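Local coordinates for protein probable mRNA-capping enzyme (Acanthamoeba polyphaga mimivirus, PDB 3BGY) that removes the terminal phosphate from triphosphate-ended RNA through its N-terminal domain, a beta-barrel tunnel triphosphatase that forms one part of a multifunctional viral mRNA-capping enzyme, at residues Leu27-Ser31 with Leu215-Ile221; Glu37-Lys43 with Ala141-Thr147; Ile45-Phe50 with Asn208-Glu212; Asn69-Ser75 with Met171-Arg177. One frame throughout, in Å; residues are numbered along the deposited sequence.

Contact 1 of 4, residues Leu27-Ser31 with Leu215-Ile221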
# COMPACT_ATOMS: atom_id res chain seq x y z
N LEU A 27 16.99 4.33 -5.20
CA LEU A 27 16.32 4.61 -6.49
C LEU A 27 16.89 3.77 -7.62
O LEU A 27 16.16 3.34 -8.51
CB LEU A 27 16.41 6.10 -6.85
CG LEU A 27 15.46 7.02 -6.08
CD1 LEU A 27 15.94 8.45 -6.11
CD2 LEU A 27 14.06 6.90 -6.66
N ARG A 28 18.20 3.56 -7.58
CA ARG A 28 18.87 2.73 -8.58
C ARG A 28 18.46 1.28 -8.41
O ARG A 28 18.16 0.61 -9.40
CB ARG A 28 20.40 2.85 -8.46
CG ARG A 28 21.14 2.09 -9.59
CD ARG A 28 22.65 2.28 -9.50
NE ARG A 28 23.23 1.64 -8.32
CZ ARG A 28 24.53 1.52 -8.07
NH1 ARG A 28 25.43 2.00 -8.92
NH2 ARG A 28 24.94 0.89 -6.98
N ASP A 29 18.41 0.80 -7.16
CA ASP A 29 18.00 -0.58 -6.88
C ASP A 29 16.57 -0.83 -7.32
O ASP A 29 16.27 -1.89 -7.90
CB ASP A 29 18.15 -0.92 -5.40
CG ASP A 29 19.60 -1.05 -4.98
OD1 ASP A 29 20.50 -1.11 -5.84
OD2 ASP A 29 19.84 -1.09 -3.77
N TYR A 30 15.72 0.18 -7.11
CA TYR A 30 14.31 0.14 -7.53
C TYR A 30 14.22 0.00 -9.07
O TYR A 30 13.46 -0.83 -9.58
CB TYR A 30 13.57 1.41 -7.06
CG TYR A 30 12.25 1.74 -7.76
CD1 TYR A 30 11.13 0.87 -7.65
CD2 TYR A 30 12.12 2.88 -8.56
CE1 TYR A 30 9.94 1.14 -8.31
CE2 TYR A 30 10.92 3.16 -9.24
CZ TYR A 30 9.84 2.28 -9.11
OH TYR A 30 8.69 2.50 -9.81
N SER A 31 14.98 0.82 -9.79
CA SER A 31 14.95 0.77 -11.25
C SER A 31 15.49 -0.51 -11.85
O SER A 31 15.00 -0.95 -12.90
CB SER A 31 15.69 1.96 -11.87
OG SER A 31 17.08 1.95 -11.59
N LEU A 215 6.32 5.64 -6.67
CA LEU A 215 6.91 5.76 -8.00
C LEU A 215 6.33 4.69 -8.94
O LEU A 215 5.96 3.58 -8.50
CB LEU A 215 8.44 5.62 -7.98
CG LEU A 215 9.11 6.76 -7.21
CD1 LEU A 215 10.59 6.58 -7.37
CD2 LEU A 215 8.71 8.13 -7.71
N ILE A 216 6.21 5.07 -10.20
CA ILE A 216 5.76 4.19 -11.30
C ILE A 216 7.05 3.86 -12.08
O ILE A 216 7.23 2.73 -12.58
CB ILE A 216 4.71 4.91 -12.20
CG1 ILE A 216 3.43 5.19 -11.42
CG2 ILE A 216 4.39 4.07 -13.48
CD1 ILE A 216 2.47 6.15 -12.12
N ASN A 217 7.94 4.85 -12.21
CA ASN A 217 9.25 4.67 -12.88
C ASN A 217 10.24 5.46 -12.04
O ASN A 217 9.83 6.32 -11.25
CB ASN A 217 9.27 5.27 -14.28
CG ASN A 217 8.30 4.62 -15.22
OD1 ASN A 217 8.36 3.41 -15.46
ND2 ASN A 217 7.36 5.40 -15.73
N LYS A 218 11.53 5.14 -12.18
CA LYS A 218 12.61 5.85 -11.47
C LYS A 218 12.61 7.32 -11.90
O LYS A 218 12.20 7.64 -13.02
CB LYS A 218 13.98 5.24 -11.85
CG LYS A 218 15.24 5.87 -11.19
CD LYS A 218 16.54 5.67 -12.02
CE LYS A 218 16.44 6.23 -13.45
NZ LYS A 218 17.77 6.58 -14.07
N ILE A 219 12.95 8.19 -10.96
CA ILE A 219 13.08 9.63 -11.23
C ILE A 219 14.35 10.07 -10.51
O ILE A 219 14.85 9.37 -9.64
CB ILE A 219 11.88 10.50 -10.73
CG1 ILE A 219 11.64 10.36 -9.21
CG2 ILE A 219 10.62 10.13 -11.49
CD1 ILE A 219 10.55 11.25 -8.68
N ASP A 220 14.85 11.24 -10.88
CA ASP A 220 16.04 11.81 -10.25
C ASP A 220 15.62 12.20 -8.83
O ASP A 220 14.52 12.68 -8.62
CB ASP A 220 16.45 13.07 -11.01
CG ASP A 220 17.81 13.62 -10.56
OD1 ASP A 220 17.86 14.44 -9.64
OD2 ASP A 220 18.82 13.21 -11.15
N ILE A 221 16.54 12.08 -7.87
CA ILE A 221 16.21 12.46 -6.50
C ILE A 221 15.82 13.93 -6.33
O ILE A 221 15.05 14.28 -5.42
CB ILE A 221 17.36 12.10 -5.56
CG1 ILE A 221 16.89 12.19 -4.10
CG2 ILE A 221 18.56 12.96 -5.85
CD1 ILE A 221 17.92 11.76 -3.11

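Contact 2 of 4, residues Glu37-Lys43 with Ala141-Thr147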
# COMPACT_ATOMS: atom_id res chain seq x y z
N GLU A 37 9.25 -1.87 -5.12
CA GLU A 37 8.38 -0.70 -5.16
C GLU A 37 9.07 0.35 -4.34
O GLU A 37 9.82 -0.00 -3.45
CB GLU A 37 7.01 -1.01 -4.58
CG GLU A 37 6.20 -2.05 -5.40
CD GLU A 37 6.06 -1.74 -6.90
OE1 GLU A 37 6.02 -0.55 -7.31
OE2 GLU A 37 5.99 -2.70 -7.69
N PHE A 38 8.85 1.62 -4.66
CA PHE A 38 9.50 2.71 -3.93
C PHE A 38 8.36 3.63 -3.49
O PHE A 38 7.63 4.19 -4.32
CB PHE A 38 10.49 3.42 -4.87
CG PHE A 38 11.31 4.49 -4.20
CD1 PHE A 38 10.77 5.76 -3.97
CD2 PHE A 38 12.64 4.24 -3.85
CE1 PHE A 38 11.53 6.79 -3.41
CE2 PHE A 38 13.43 5.28 -3.28
CZ PHE A 38 12.87 6.55 -3.06
N GLU A 39 8.35 3.92 -2.19
CA GLU A 39 7.27 4.69 -1.60
C GLU A 39 7.75 5.68 -0.56
O GLU A 39 8.66 5.34 0.21
CB GLU A 39 6.35 3.63 -0.93
CG GLU A 39 5.31 4.07 0.07
CD GLU A 39 4.54 2.89 0.68
OE1 GLU A 39 3.84 2.18 -0.08
OE2 GLU A 39 4.63 2.69 1.90
N VAL A 40 7.19 6.88 -0.57
CA VAL A 40 7.49 7.85 0.50
C VAL A 40 6.19 7.94 1.29
O VAL A 40 5.17 8.34 0.76
CB VAL A 40 7.90 9.22 -0.02
CG1 VAL A 40 8.28 10.13 1.17
CG2 VAL A 40 9.10 9.10 -0.94
N SER A 41 6.25 7.56 2.57
CA SER A 41 5.07 7.55 3.43
C SER A 41 5.07 8.79 4.32
O SER A 41 6.06 9.06 5.01
CB SER A 41 5.06 6.26 4.28
OG SER A 41 4.03 6.28 5.26
N PHE A 42 3.99 9.57 4.26
CA PHE A 42 3.85 10.79 5.06
C PHE A 42 3.18 10.45 6.36
O PHE A 42 2.15 9.79 6.37
CB PHE A 42 3.06 11.86 4.31
CG PHE A 42 3.79 12.43 3.14
CD1 PHE A 42 3.90 11.71 1.94
CD2 PHE A 42 4.41 13.70 3.24
CE1 PHE A 42 4.64 12.24 0.84
CE2 PHE A 42 5.15 14.23 2.12
CZ PHE A 42 5.25 13.48 0.93
N LYS A 43 3.79 10.84 7.48
CA LYS A 43 3.23 10.52 8.79
C LYS A 43 2.33 11.63 9.34
O LYS A 43 2.27 12.71 8.79
CB LYS A 43 4.36 10.19 9.79
CG LYS A 43 5.36 9.12 9.30
CD LYS A 43 4.67 7.81 8.91
CE LYS A 43 5.63 6.79 8.35
NZ LYS A 43 4.93 5.59 7.81
N ALA A 141 8.57 14.62 8.69
CA ALA A 141 7.72 13.49 9.04
C ALA A 141 7.39 12.53 7.89
O ALA A 141 6.22 12.37 7.48
CB ALA A 141 6.44 14.02 9.71
N ILE A 142 8.44 11.91 7.35
CA ILE A 142 8.31 10.93 6.26
C ILE A 142 9.29 9.80 6.38
O ILE A 142 10.31 9.92 7.08
CB ILE A 142 8.60 11.52 4.83
CG1 ILE A 142 9.87 12.37 4.81
CG2 ILE A 142 7.43 12.25 4.33
CD1 ILE A 142 10.36 12.74 3.42
N THR A 143 8.93 8.68 5.77
CA THR A 143 9.83 7.54 5.69
C THR A 143 9.95 7.19 4.22
O THR A 143 9.03 7.46 3.46
CB THR A 143 9.41 6.30 6.50
OG1 THR A 143 8.14 5.81 6.08
CG2 THR A 143 9.37 6.62 7.99
N ILE A 144 11.12 6.70 3.81
CA ILE A 144 11.31 6.32 2.41
C ILE A 144 11.46 4.79 2.50
O ILE A 144 12.27 4.29 3.27
CB ILE A 144 12.63 6.89 1.81
CG1 ILE A 144 12.86 8.37 2.16
CG2 ILE A 144 12.67 6.66 0.32
CD1 ILE A 144 11.99 9.37 1.49
N LYS A 145 10.72 4.05 1.68
CA LYS A 145 10.76 2.60 1.77
C LYS A 145 10.83 1.96 0.41
O LYS A 145 10.19 2.43 -0.53
CB LYS A 145 9.48 2.10 2.47
CG LYS A 145 9.34 0.59 2.78
CD LYS A 145 7.91 0.26 3.20
CE LYS A 145 7.75 -1.18 3.71
NZ LYS A 145 6.32 -1.54 3.96
N SER A 146 11.66 0.93 0.32
CA SER A 146 11.74 0.14 -0.88
C SER A 146 11.35 -1.23 -0.37
O SER A 146 11.72 -1.59 0.76
CB SER A 146 13.16 0.11 -1.45
OG SER A 146 13.16 -0.44 -2.76
N THR A 147 10.44 -1.88 -1.08
CA THR A 147 10.07 -3.24 -0.71
C THR A 147 9.72 -4.12 -1.89
O THR A 147 9.23 -3.63 -2.92
CB THR A 147 8.96 -3.25 0.38
OG1 THR A 147 8.85 -4.56 0.94
CG2 THR A 147 7.64 -2.77 -0.16
O HOH W 1 7.76 4.61 3.23
O HOH W 2 3.85 14.08 7.11
O HOH W 3 7.21 3.73 7.53

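Contact 3 of 4, residues Ile45-Phe50 with Asn208-Glu212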
# COMPACT_ATOMS: atom_id res chain seq x y z
N ILE A 45 -1.01 11.92 9.41
CA ILE A 45 -2.12 12.36 8.57
C ILE A 45 -3.41 12.00 9.32
O ILE A 45 -3.61 10.85 9.71
CB ILE A 45 -2.11 11.64 7.19
CG1 ILE A 45 -0.78 11.89 6.45
CG2 ILE A 45 -3.35 12.08 6.37
CD1 ILE A 45 -0.39 13.33 6.25
N ASN A 46 -4.18 13.04 9.65
CA ASN A 46 -5.42 12.85 10.39
C ASN A 46 -6.59 13.28 9.51
O ASN A 46 -6.37 13.64 8.36
CB ASN A 46 -5.31 13.55 11.74
CG ASN A 46 -4.19 12.94 12.57
OD1 ASN A 46 -4.22 11.74 12.87
ND2 ASN A 46 -3.16 13.73 12.87
N TYR A 47 -7.82 13.21 10.02
CA TYR A 47 -8.99 13.54 9.18
C TYR A 47 -8.95 14.92 8.50
O TYR A 47 -9.18 14.99 7.30
CB TYR A 47 -10.32 13.32 9.94
CG TYR A 47 -11.52 13.54 9.06
CD1 TYR A 47 -11.92 12.54 8.15
CD2 TYR A 47 -12.20 14.76 9.05
CE1 TYR A 47 -12.97 12.77 7.26
CE2 TYR A 47 -13.27 15.00 8.16
CZ TYR A 47 -13.63 13.99 7.26
OH TYR A 47 -14.62 14.23 6.35
N PRO A 48 -8.62 16.01 9.23
CA PRO A 48 -8.59 17.30 8.52
C PRO A 48 -7.56 17.37 7.36
O PRO A 48 -7.86 17.96 6.32
CB PRO A 48 -8.29 18.33 9.64
CG PRO A 48 -7.82 17.57 10.77
CD PRO A 48 -8.44 16.21 10.69
N ASN A 49 -6.40 16.72 7.55
CA ASN A 49 -5.31 16.63 6.56
C ASN A 49 -5.77 15.81 5.36
O ASN A 49 -5.48 16.15 4.21
CB ASN A 49 -4.07 15.90 7.12
CG ASN A 49 -3.29 16.72 8.12
OD1 ASN A 49 -2.83 16.18 9.14
ND2 ASN A 49 -3.10 18.00 7.85
N PHE A 50 -6.48 14.72 5.66
CA PHE A 50 -7.01 13.78 4.65
C PHE A 50 -8.01 14.53 3.74
O PHE A 50 -7.94 14.42 2.51
CB PHE A 50 -7.68 12.57 5.37
CG PHE A 50 -8.56 11.72 4.49
CD1 PHE A 50 -8.01 10.72 3.70
CD2 PHE A 50 -9.96 11.93 4.46
CE1 PHE A 50 -8.83 9.92 2.86
CE2 PHE A 50 -10.79 11.14 3.62
CZ PHE A 50 -10.22 10.13 2.81
N ASN A 208 -7.95 5.21 10.23
CA ASN A 208 -6.66 5.91 10.30
C ASN A 208 -6.53 6.41 8.85
O ASN A 208 -7.36 6.08 7.99
CB ASN A 208 -5.46 5.05 10.76
CG ASN A 208 -5.27 3.78 9.95
OD1 ASN A 208 -6.11 2.88 9.99
ND2 ASN A 208 -4.14 3.69 9.26
N TYR A 209 -5.61 7.34 8.63
CA TYR A 209 -5.39 7.93 7.30
C TYR A 209 -3.95 7.82 6.88
O TYR A 209 -3.05 8.05 7.67
CB TYR A 209 -5.90 9.40 7.31
CG TYR A 209 -7.33 9.52 7.79
CD1 TYR A 209 -8.41 9.28 6.92
CD2 TYR A 209 -7.62 9.74 9.16
CE1 TYR A 209 -9.73 9.26 7.38
CE2 TYR A 209 -8.95 9.71 9.64
CZ TYR A 209 -9.99 9.47 8.75
OH TYR A 209 -11.28 9.45 9.21
N GLU A 210 -3.73 7.40 5.63
CA GLU A 210 -2.39 7.15 5.09
C GLU A 210 -2.18 7.90 3.80
O GLU A 210 -3.05 7.91 2.94
CB GLU A 210 -2.20 5.63 4.89
CG GLU A 210 -2.16 4.90 6.25
CD GLU A 210 -2.06 3.40 6.20
OE1 GLU A 210 -2.01 2.81 5.10
OE2 GLU A 210 -2.04 2.79 7.30
N LEU A 211 -1.00 8.50 3.65
CA LEU A 211 -0.66 9.28 2.45
C LEU A 211 0.70 8.84 1.95
O LEU A 211 1.67 8.78 2.72
CB LEU A 211 -0.57 10.78 2.76
CG LEU A 211 -0.05 11.74 1.66
CD1 LEU A 211 -0.98 11.78 0.46
CD2 LEU A 211 0.12 13.15 2.23
N GLU A 212 0.77 8.49 0.67
CA GLU A 212 2.06 8.08 0.12
C GLU A 212 2.27 8.60 -1.27
O GLU A 212 1.32 8.89 -1.97
CB GLU A 212 2.16 6.56 -0.04
CG GLU A 212 2.05 5.71 1.19
CD GLU A 212 0.65 5.18 1.41
OE1 GLU A 212 -0.09 4.94 0.43
OE2 GLU A 212 0.28 5.01 2.58
O HOH W 4 -2.56 8.62 9.97
O HOH W 5 -0.39 9.05 8.83
O HOH W 6 -4.50 8.42 11.09

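Contact 4 of 4, residues Asn69-Ser75 with Met171-Arg177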
# COMPACT_ATOMS: atom_id res chain seq x y z
N ASN A 69 -11.17 3.60 -5.14
CA ASN A 69 -11.69 2.25 -4.91
C ASN A 69 -11.92 1.97 -3.44
O ASN A 69 -11.17 2.44 -2.61
CB ASN A 69 -10.69 1.18 -5.37
CG ASN A 69 -10.54 1.09 -6.87
OD1 ASN A 69 -11.48 0.69 -7.57
ND2 ASN A 69 -9.37 1.44 -7.36
N ASN A 70 -12.91 1.14 -3.16
CA ASN A 70 -13.22 0.65 -1.81
C ASN A 70 -12.82 -0.84 -1.94
O ASN A 70 -13.23 -1.52 -2.89
CB ASN A 70 -14.71 0.70 -1.48
CG ASN A 70 -15.28 2.08 -1.49
OD1 ASN A 70 -14.72 2.99 -0.91
ND2 ASN A 70 -16.44 2.24 -2.13
N TYR A 71 -11.97 -1.33 -1.05
CA TYR A 71 -11.55 -2.73 -1.12
C TYR A 71 -11.17 -3.29 0.23
O TYR A 71 -10.82 -2.55 1.14
CB TYR A 71 -10.40 -2.93 -2.12
CG TYR A 71 -9.11 -2.18 -1.83
CD1 TYR A 71 -8.97 -0.83 -2.18
CD2 TYR A 71 -8.00 -2.85 -1.29
CE1 TYR A 71 -7.73 -0.17 -2.01
CE2 TYR A 71 -6.76 -2.20 -1.11
CZ TYR A 71 -6.64 -0.87 -1.47
OH TYR A 71 -5.43 -0.23 -1.27
N LEU A 72 -11.19 -4.61 0.34
CA LEU A 72 -10.82 -5.29 1.57
C LEU A 72 -9.50 -6.06 1.37
O LEU A 72 -9.39 -6.91 0.47
CB LEU A 72 -11.93 -6.29 1.98
CG LEU A 72 -11.59 -7.14 3.21
CD1 LEU A 72 -11.48 -6.29 4.43
CD2 LEU A 72 -12.62 -8.25 3.40
N ASP A 73 -8.49 -5.74 2.18
CA ASP A 73 -7.20 -6.45 2.16
C ASP A 73 -7.19 -7.51 3.24
O ASP A 73 -7.48 -7.22 4.40
CB ASP A 73 -6.02 -5.53 2.49
CG ASP A 73 -5.48 -4.80 1.29
OD1 ASP A 73 -5.89 -5.10 0.16
OD2 ASP A 73 -4.61 -3.93 1.48
N ILE A 74 -6.82 -8.74 2.87
CA ILE A 74 -6.73 -9.83 3.84
C ILE A 74 -5.28 -10.25 3.76
O ILE A 74 -4.81 -10.72 2.73
CB ILE A 74 -7.66 -11.03 3.50
CG1 ILE A 74 -9.12 -10.58 3.42
CG2 ILE A 74 -7.60 -12.08 4.62
CD1 ILE A 74 -9.60 -10.38 2.02
N SER A 75 -4.56 -10.02 4.85
CA SER A 75 -3.15 -10.37 4.87
C SER A 75 -2.88 -11.59 5.73
O SER A 75 -3.29 -11.62 6.90
CB SER A 75 -2.33 -9.21 5.43
OG SER A 75 -2.45 -8.05 4.64
N MET A 171 -4.68 -10.36 9.25
CA MET A 171 -5.04 -8.96 9.46
C MET A 171 -5.97 -8.51 8.34
O MET A 171 -5.82 -8.93 7.18
CB MET A 171 -3.79 -8.08 9.50
CG MET A 171 -4.06 -6.60 9.74
SD MET A 171 -2.55 -5.67 9.76
CE MET A 171 -1.81 -6.19 8.18
N TYR A 172 -6.96 -7.71 8.71
CA TYR A 172 -7.96 -7.18 7.78
C TYR A 172 -7.89 -5.68 7.71
O TYR A 172 -7.75 -5.02 8.74
CB TYR A 172 -9.37 -7.56 8.23
CG TYR A 172 -9.53 -9.04 8.41
CD1 TYR A 172 -9.83 -9.86 7.31
CD2 TYR A 172 -9.30 -9.65 9.67
CE1 TYR A 172 -9.91 -11.26 7.46
CE2 TYR A 172 -9.37 -11.08 9.82
CZ TYR A 172 -9.68 -11.85 8.70
OH TYR A 172 -9.77 -13.20 8.81
N ARG A 173 -7.87 -5.14 6.50
CA ARG A 173 -7.87 -3.70 6.33
C ARG A 173 -8.89 -3.35 5.26
O ARG A 173 -8.76 -3.81 4.14
CB ARG A 173 -6.49 -3.16 5.93
CG ARG A 173 -5.48 -3.21 7.06
CD ARG A 173 -4.16 -2.61 6.69
NE ARG A 173 -3.27 -2.61 7.86
CZ ARG A 173 -1.96 -2.79 7.82
NH1 ARG A 173 -1.33 -2.98 6.66
NH2 ARG A 173 -1.27 -2.84 8.96
N TYR A 174 -9.91 -2.59 5.64
CA TYR A 174 -10.92 -2.15 4.69
C TYR A 174 -10.47 -0.74 4.33
O TYR A 174 -10.35 0.16 5.20
CB TYR A 174 -12.32 -2.11 5.31
CG TYR A 174 -13.38 -1.76 4.27
CD1 TYR A 174 -13.65 -2.63 3.21
CD2 TYR A 174 -14.06 -0.52 4.31
CE1 TYR A 174 -14.57 -2.28 2.19
CE2 TYR A 174 -15.00 -0.16 3.30
CZ TYR A 174 -15.24 -1.05 2.25
OH TYR A 174 -16.16 -0.69 1.28
N LYS A 175 -10.29 -0.53 3.03
CA LYS A 175 -9.76 0.74 2.55
C LYS A 175 -10.56 1.49 1.52
O LYS A 175 -11.19 0.85 0.67
CB LYS A 175 -8.41 0.43 1.90
CG LYS A 175 -7.32 -0.04 2.88
CD LYS A 175 -6.00 -0.28 2.16
CE LYS A 175 -4.92 -0.71 3.12
NZ LYS A 175 -3.60 -0.85 2.42
N THR A 176 -10.56 2.83 1.62
CA THR A 176 -11.17 3.70 0.61
C THR A 176 -9.94 4.49 0.17
O THR A 176 -9.42 5.34 0.91
CB THR A 176 -12.29 4.61 1.15
OG1 THR A 176 -13.37 3.78 1.60
CG2 THR A 176 -12.82 5.53 0.01
N ARG A 177 -9.54 4.25 -1.07
CA ARG A 177 -8.35 4.87 -1.60
C ARG A 177 -8.68 5.80 -2.75
O ARG A 177 -9.66 5.61 -3.47
CB ARG A 177 -7.39 3.76 -2.06
CG ARG A 177 -6.01 4.20 -2.58
CD ARG A 177 -5.18 3.00 -3.02
NE ARG A 177 -5.82 2.24 -4.10
CZ ARG A 177 -5.36 1.08 -4.59
NH1 ARG A 177 -4.25 0.53 -4.12
NH2 ARG A 177 -6.01 0.49 -5.58
O HOH W 7 -7.28 3.69 -5.90
O HOH W 8 -3.55 -1.92 -0.03

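Contact 1 of 4, residues Leu27-Ser31 with Leu215-Ile221
L27 and Y30, one helical turn apart, point into the bend of the chain at 215-221 and meet it largely through carbon. The two branches of L27 divide the work: CD2 touches L215 CD1 at 3.6 Å, the two leucines crossing at about a right angle, while CD1 lies 4.0 Å from I221 CB. Next to it the tyrosine ring reaches across to 215-218. With CG anti to the backbone N (chi1 162°), its CE2 comes obliquely to 3.7 Å from L215 CB and its hydroxyl arrives over the turn, where Y30 OH is 3.1 Å from I216 O. The carbonyl carbon of N217 lies at the edge of the same ring. At the outer margin S31 CB touches K218 CB at 3.7 Å, and the ammonium end of the lysine leads away.

One shell out, S31 OG bonds back to R28 O (2.8 Å) within the helix, L215 pairs with F38 through the backbone, and both L27 and Y30 also pack on F38. The loop itself is held by N185, which binds N217 ND2, and by D220, whose side chain N-caps the following helix while its OD1 also bonds N222 ND2. The region thus joins helix 17-32 to the turn between the last barrel strand and helix 221-235. Since no clear hydrogen bond crosses the interface, its cohesion probably comes from close apolar packing.

Contact 2 of 4, residues Glu37-Lys43 with Ala141-Thr147
The ring of F42 carries the CG2 methyl of I142 over one face, a CH-pi contact with 3.8 Å from that carbon to the ring centroid, and has a water in plane at its edge; F232 of helix 221-235 meets the same ring with planes at about 60°. The F38 ring is approached obliquely by I144, whose CG2 lies 3.4 Å from F38 CZ. Both rings belong to an antiparallel strand pair in the closed barrel of the triphosphatase domain. F38, V40 and F42 project to one side with I142, I144 and S146, where helices 17-32 and 221-235 pack against them. V40 and I144 lie side by side, and I144 CG2, anti to the backbone N (chi1 of CG1 -45°), is the branch directed at F38 while CD1 turns to V40.

E37, E39 and S41 occupy the other side, facing T147, K145 and T143 in hydrogen-bonded pairs. The central pair is the straightest at its acceptors: K145 N reaches E39 O at 2.8 Å and E39 N reaches K145 O at 2.9 Å, each donor nearly along the C=O axis. This polar side, where E39 also approaches E212 and E214, is consistent with the hydrophilic bore of a tunnel triphosphatase.

At the far end the chain of K43 bends at chi2 (-56°) and folds back over its own strand. K43 NZ donates to S41 OG at 2.8 Å, and a water that accepts from the same ammonium group lies 2.7 Å from T143 OG1.

Contact 3 of 4, residues Ile45-Phe50 with Asn208-Glu212
I45 O accepts a bond from a water at 2.9 Å, and the same water accepts from Y209 N at 2.9 Å. A second water takes the hydrogen of I45 N and gives one to Y209 O, 3.1 Å away, so solvent joins two backbones that make no direct hydrogen bond.

Beside these waters the Y209 side chain packs against the start of the helix. Its CG lies anti to the carbonyl carbon (chi1 -53°), which brings the ring among the first residues of helix 47-60. Y47 CA stands over one face, 4.2 Å from the ring centroid, and the Y47 ring turns its edge to that face with the planes at 65°. F50 is reached differently: Y209 CD1 lies 3.4 Å above the F50 plane, toward the rim, the planes inclined at 40°. Y47, F50 and Y209 form an aromatic cluster where the helix start meets strand 208-215, the strand that closes the barrel beside strand 36-42.

F50 also packs on I190 of strand 186-196. Alongside, I45 places CG2 on Y209 CB (3.8 Å) and CG1 on L211 CB (3.9 Å); L211 in turn rests against F42, V231 and I235.

Contact 4 of 4, residues Asn69-Ser75 with Met171-Arg177
Y71, D73 and K175 share one water. It donates to D73 OD2 and accepts from K175 NZ, both at 2.7 Å, and lies 2.8 Å from Y71 OH. The direct salt bridge from K175 NZ to D73 OD2, 3.4 Å, is weak as a hydrogen bond. S87 binds D73 OD1, and R85 adds a long, weak ion pair at OD2. Y71 CG stands between its backbone N and carbonyl carbon (chi1 61°), laying the ring beside the opposite strand; K175 CB sits over one face, 4.1 Å from the centroid, and F89 stacks on the ring. A second water accepts from R177 NE at 2.7 Å and, weakly, from N69 ND2. Y71 CE1 lies 3.7 Å above the R177 guanidinium plane, but Y71 OH and R177 NH1 make no hydrogen bond.

On the side of N70 and T176, T176 OG1 donates to N70 OD1 at 3.0 Å, tilted 24° from the carbonyl plane. N70 O is engaged by Q91, and an acetate, probably from the crystallisation liquor, lies near the N70 side chain.

Eight backbone hydrogen bonds join N69, Y71, D73 and S75 to R177, K175, R173 and M171. Intervening residues bond to the flanking strands, L72 to L88, I74 to V86, Y172 to S196, Y174 to K194 and T176 to D192. Such pairing, with D73, R173, K175 and R177 on one face, is consistent with the charged bore of a tunnel triphosphatase barrel.

From the N terminus, helix 17-32 enters contact 1, which closes the widest loop by reaching the turn after the last barrel strand; the other three contacts nest inside it. Strand 36-42 follows and forms contact 2 with strand 142-152, while the next helix, 47-60, returns to strand 208-215 in contact 3, so these two loops cross. Contact 4, pairing strands 66-77 and 169-183, crosses contact 2 but nests within contact 3. F38 joins contacts 1 and 2, and F42 N to L211 O links contacts 2 and 3 across the barrel closure. Contact 4 lies across the chain's centre from contacts 1 and 2, touching none of the others.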